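Local coordinates for 3-phosphoshikimate 1-carboxyvinyltransferase (Streptomyces sviceus, PDB 7M0O), which probably transfers the enolpyruvyl group of phosphoenolpyruvate to the 5-hydroxyl of shikimate-3-phosphate, a late step on the way to chorismate, at residues Ala79-Ala91 against Gln155-Thr167. Numbering follows the deposited sequence.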
loop_
_atom_site.group_PDB
_atom_site.type_symbol
_atom_site.label_atom_id
_atom_site.label_comp_id
_atom_site.label_asym_id
_atom_site.label_seq_id
_atom_site.Cartn_x
_atom_site.Cartn_y
_atom_site.Cartn_z
ATOM N N ALA A 79 2.555 -0.783 12.909
ATOM C CA ALA A 79 3.253 -2.012 12.547
ATOM C C ALA A 79 4.558 -1.714 11.820
ATOM O O ALA A 79 5.574 -2.383 12.059
ATOM C CB ALA A 79 2.355 -2.898 11.688
ATOM N N THR A 80 4.553 -0.718 10.930
ATOM C CA THR A 80 5.774 -0.361 10.214
ATOM C C THR A 80 6.856 0.108 11.180
ATOM O O THR A 80 8.019 -0.306 11.087
ATOM C CB THR A 80 5.481 0.732 9.179
ATOM O OG1 THR A 80 4.765 0.176 8.073
ATOM C CG2 THR A 80 6.787 1.336 8.685
ATOM N N THR A 81 6.496 1.013 12.090
ATOM C CA THR A 81 7.436 1.492 13.097
ATOM C C THR A 81 8.017 0.332 13.904
ATOM O O THR A 81 9.229 0.287 14.159
ATOM C CB THR A 81 6.740 2.490 14.024
ATOM O OG1 THR A 81 6.082 3.513 13.242
ATOM C CG2 THR A 81 7.726 3.133 14.982
ATOM N N ALA A 82 7.166 -0.624 14.291
ATOM C CA ALA A 82 7.578 -1.731 15.146
ATOM C C ALA A 82 8.525 -2.702 14.459
ATOM O O ALA A 82 9.274 -3.407 15.149
ATOM C CB ALA A 82 6.349 -2.494 15.650
ATOM N N ARG A 83 8.514 -2.767 13.128
ATOM C CA ARG A 83 9.423 -3.652 12.407
ATOM C C ARG A 83 10.600 -2.919 11.780
ATOM O O ARG A 83 11.731 -3.410 11.850
ATOM C CB ARG A 83 8.664 -4.416 11.318
ATOM C CG ARG A 83 7.573 -5.296 11.885
ATOM C CD ARG A 83 6.401 -5.401 10.923
ATOM N NE ARG A 83 5.367 -6.297 11.433
ATOM C CZ ARG A 83 4.231 -6.564 10.797
ATOM N NH1 ARG A 83 3.971 -5.998 9.624
ATOM N NH2 ARG A 83 3.356 -7.398 11.336
ATOM N N PHE A 84 10.375 -1.737 11.201
ATOM C CA PHE A 84 11.448 -1.045 10.487
ATOM C C PHE A 84 12.424 -0.348 11.430
ATOM O O PHE A 84 13.624 -0.310 11.149
ATOM C CB PHE A 84 10.869 -0.016 9.514
ATOM C CG PHE A 84 10.308 -0.605 8.255
ATOM C CD1 PHE A 84 10.236 -1.982 8.073
ATOM C CD2 PHE A 84 9.862 0.226 7.237
ATOM C CE1 PHE A 84 9.719 -2.514 6.908
ATOM C CE2 PHE A 84 9.335 -0.299 6.061
ATOM C CZ PHE A 84 9.266 -1.670 5.894
ATOM N N LEU A 85 11.950 0.257 12.520
ATOM C CA LEU A 85 12.893 0.923 13.420
ATOM C C LEU A 85 13.886 -0.045 14.060
ATOM O O LEU A 85 15.079 0.288 14.112
ATOM C CB LEU A 85 12.136 1.735 14.480
ATOM C CG LEU A 85 11.602 3.088 14.013
ATOM C CD1 LEU A 85 11.215 3.945 15.203
ATOM C CD2 LEU A 85 12.614 3.833 13.141
ATOM N N PRO A 86 13.491 -1.215 14.574
ATOM C CA PRO A 86 14.515 -2.156 15.068
ATOM C C PRO A 86 15.490 -2.587 13.999
ATOM O O PRO A 86 16.667 -2.831 14.298
ATOM C CB PRO A 86 13.688 -3.337 15.578
ATOM C CG PRO A 86 12.352 -2.713 15.951
ATOM C CD PRO A 86 12.125 -1.683 14.884
ATOM N N THR A 87 15.021 -2.696 12.758
ATOM C CA THR A 87 15.904 -3.068 11.653
ATOM C C THR A 87 16.955 -1.992 11.396
ATOM O O THR A 87 18.152 -2.287 11.273
ATOM C CB THR A 87 15.079 -3.312 10.391
ATOM O OG1 THR A 87 14.138 -4.363 10.608
ATOM C CG2 THR A 87 15.996 -3.664 9.196
ATOM N N LEU A 88 16.519 -0.738 11.257
ATOM C CA LEU A 88 17.454 0.380 11.129
ATOM C C LEU A 88 18.451 0.422 12.276
ATOM O O LEU A 88 19.653 0.633 12.073
ATOM C CB LEU A 88 16.682 1.697 11.098
ATOM C CG LEU A 88 16.123 2.133 9.758
ATOM C CD1 LEU A 88 15.080 3.233 10.004
ATOM C CD2 LEU A 88 17.260 2.638 8.862
ATOM N N ALA A 89 17.958 0.274 13.502
ATOM C CA ALA A 89 18.852 0.336 14.650
ATOM C C ALA A 89 19.849 -0.813 14.631
ATOM O O ALA A 89 21.021 -0.624 14.985
ATOM C CB ALA A 89 18.040 0.328 15.944
ATOM N N ALA A 90 19.408 -2.009 14.228
ATOM C CA ALA A 90 20.303 -3.169 14.213
ATOM C C ALA A 90 21.503 -2.948 13.307
ATOM O O ALA A 90 22.583 -3.511 13.554
ATOM C CB ALA A 90 19.552 -4.419 13.757
ATOM N N ALA A 91 21.341 -2.147 12.255
ATOM C CA ALA A 91 22.465 -1.858 11.377
ATOM C C ALA A 91 23.412 -0.814 11.950
ATOM O O ALA A 91 24.497 -0.625 11.394
ATOM C CB ALA A 91 21.966 -1.384 10.016
ATOM N N GLN A 155 6.030 -7.660 4.954
ATOM C CA GLN A 155 6.905 -6.640 5.523
ATOM C C GLN A 155 8.242 -7.201 5.992
ATOM O O GLN A 155 9.199 -6.433 6.104
ATOM C CB GLN A 155 6.208 -5.922 6.682
ATOM C CG GLN A 155 5.522 -4.623 6.262
ATOM C CD GLN A 155 4.873 -3.893 7.423
ATOM O OE1 GLN A 155 5.555 -3.347 8.284
ATOM N NE2 GLN A 155 3.542 -3.884 7.452
ATOM N N TYR A 156 8.331 -8.512 6.271
ATOM C CA TYR A 156 9.583 -9.076 6.778
ATOM C C TYR A 156 10.619 -9.203 5.674
ATOM O O TYR A 156 11.789 -8.858 5.875
ATOM C CB TYR A 156 9.343 -10.445 7.428
ATOM C CG TYR A 156 8.332 -10.415 8.557
ATOM C CD1 TYR A 156 8.282 -9.345 9.437
ATOM C CD2 TYR A 156 7.408 -11.439 8.713
ATOM C CE1 TYR A 156 7.348 -9.298 10.459
ATOM C CE2 TYR A 156 6.468 -11.408 9.742
ATOM C CZ TYR A 156 6.446 -10.328 10.606
ATOM O OH TYR A 156 5.519 -10.276 11.618
ATOM N N LEU A 157 10.221 -9.706 4.503
ATOM C CA LEU A 157 11.156 -9.733 3.385
ATOM C C LEU A 157 11.584 -8.321 3.010
ATOM O O LEU A 157 12.771 -8.067 2.753
ATOM C CB LEU A 157 10.527 -10.462 2.191
ATOM C CG LEU A 157 11.386 -10.412 0.925
ATOM C CD1 LEU A 157 12.781 -11.012 1.169
ATOM C CD2 LEU A 157 10.694 -11.110 -0.244
ATOM N N THR A 158 10.640 -7.377 3.014
ATOM C CA THR A 158 10.970 -6.021 2.591
ATOM C C THR A 158 11.923 -5.344 3.573
ATOM O O THR A 158 12.854 -4.640 3.156
ATOM C CB THR A 158 9.669 -5.234 2.400
ATOM O OG1 THR A 158 9.114 -5.580 1.124
ATOM C CG2 THR A 158 9.887 -3.737 2.486
ATOM N N ALA A 159 11.749 -5.593 4.874
ATOM C CA ALA A 159 12.709 -5.106 5.865
ATOM C C ALA A 159 14.124 -5.645 5.608
ATOM O O ALA A 159 15.100 -4.884 5.676
ATOM C CB ALA A 159 12.239 -5.482 7.275
ATOM N N LEU A 160 14.253 -6.943 5.300
ATOM C CA LEU A 160 15.574 -7.513 5.020
ATOM C C LEU A 160 16.163 -6.958 3.728
ATOM O O LEU A 160 17.363 -6.656 3.666
ATOM C CB LEU A 160 15.490 -9.039 4.945
ATOM C CG LEU A 160 15.316 -9.760 6.280
ATOM C CD1 LEU A 160 15.209 -11.260 6.056
ATOM C CD2 LEU A 160 16.460 -9.413 7.253
ATOM N N LEU A 161 15.345 -6.821 2.676
ATOM C CA LEU A 161 15.834 -6.185 1.450
ATOM C C LEU A 161 16.343 -4.777 1.733
ATOM O O LEU A 161 17.440 -4.394 1.302
ATOM C CB LEU A 161 14.728 -6.150 0.388
ATOM C CG LEU A 161 14.335 -7.491 -0.235
ATOM C CD1 LEU A 161 12.937 -7.377 -0.862
ATOM C CD2 LEU A 161 15.368 -7.897 -1.281
ATOM N N LEU A 162 15.568 -3.994 2.486
ATOM C CA LEU A 162 15.966 -2.622 2.776
ATOM C C LEU A 162 17.234 -2.577 3.617
ATOM O O LEU A 162 18.054 -1.666 3.456
ATOM C CB LEU A 162 14.814 -1.887 3.465
ATOM C CG LEU A 162 13.614 -1.586 2.548
ATOM C CD1 LEU A 162 12.430 -1.082 3.357
ATOM C CD2 LEU A 162 13.981 -0.602 1.481
ATOM N N LEU A 163 17.423 -3.571 4.490
ATOM C CA LEU A 163 18.630 -3.639 5.322
ATOM C C LEU A 163 19.895 -3.904 4.505
ATOM O O LEU A 163 20.980 -3.419 4.872
ATOM C CB LEU A 163 18.442 -4.729 6.387
ATOM C CG LEU A 163 19.648 -5.150 7.240
ATOM C CD1 LEU A 163 20.017 -4.068 8.209
ATOM C CD2 LEU A 163 19.363 -6.443 7.992
ATOM N N GLY A 164 19.779 -4.668 3.417
ATOM C CA GLY A 164 20.926 -5.174 2.693
ATOM C C GLY A 164 22.068 -4.204 2.446
ATOM O O GLY A 164 23.228 -4.516 2.746
ATOM N N PRO A 165 21.796 -3.032 1.861
ATOM C CA PRO A 165 22.897 -2.098 1.551
ATOM C C PRO A 165 23.534 -1.470 2.778
ATOM O O PRO A 165 24.604 -0.861 2.648
ATOM C CB PRO A 165 22.223 -1.036 0.660
ATOM C CG PRO A 165 20.939 -1.720 0.144
ATOM C CD PRO A 165 20.508 -2.570 1.309
ATOM N N LEU A 166 22.915 -1.577 3.959
ATOM C CA LEU A 166 23.548 -1.118 5.192
ATOM C C LEU A 166 24.510 -2.141 5.776
ATOM O O LEU A 166 25.269 -1.793 6.680
ATOM C CB LEU A 166 22.490 -0.773 6.247
ATOM C CG LEU A 166 21.346 0.064 5.686
ATOM C CD1 LEU A 166 20.321 0.388 6.784
ATOM C CD2 LEU A 166 21.872 1.346 5.065
ATOM N N THR A 167 24.481 -3.380 5.298
ATOM C CA THR A 167 25.369 -4.407 5.814
ATOM C C THR A 167 26.764 -4.241 5.213
ATOM O O THR A 167 26.965 -3.554 4.205
ATOM C CB THR A 167 24.824 -5.797 5.500
ATOM O OG1 THR A 167 24.997 -6.068 4.103
ATOM C CG2 THR A 167 23.349 -5.894 5.873
HETATM O O HOH W 1 25.737 -2.403 9.428
#
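Knobs-into-holes packing in a buried contact between two nearly parallel helices is illustrated by Phe84, whose ring settles among Gln155, Thr158, Ala159 and Leu162. The axes of helices 79-90 and 155-163 approach to 10.2 Å and cross at -29°. With CG anti to its own carbonyl carbon (chi1 -77°), Phe84 brings CE1 to 3.9 Å from Ala159 CB, while CZ reaches Thr158 CG2 and Leu162 CD1; the backbone O of Gln155 lies near the ring plane, at its edge. One turn on, Thr87 turns its methyl across the groove, CG2 3.9 Å from Leu163 CB, and its OG1 folds back to donate to Arg83 O at 2.9 Å.

In the EPSP synthase fold each of these helices follows a strand and leads into that strand's parallel neighbour, and their N-terminal ends lie near residues predicted to bind the substrates. Here the packing turns polar. Gln155, predicted to bind both shikimate-3-phosphate and phosphoenolpyruvate, lays its extended chain across Arg83 at about a right angle, and its amide meets the edge of the guanidinium with the two planes 66° apart. Arg83 NH1 and Gln155 NE2, two donors, stand 3.1 Å apart without bonding. Arg83 also runs past Tyr156, NE 3.7 Å from CE1, the guanidinium steeply inclined to the ring. An alanine in place of Arg83 would probably open a gap beside Gln155 and Tyr156 and let the glutamine amide turn more freely. Nearby, Thr80 OG1 is hydrogen-bonded to Lys8 NZ, also predicted to contact both substrates.

At the opposite end Ala91 CB fits between Leu163 CD1, at 3.8 Å, and Leu166 CB, at 3.9 Å, and a water spans Ala91 O and Leu166 O.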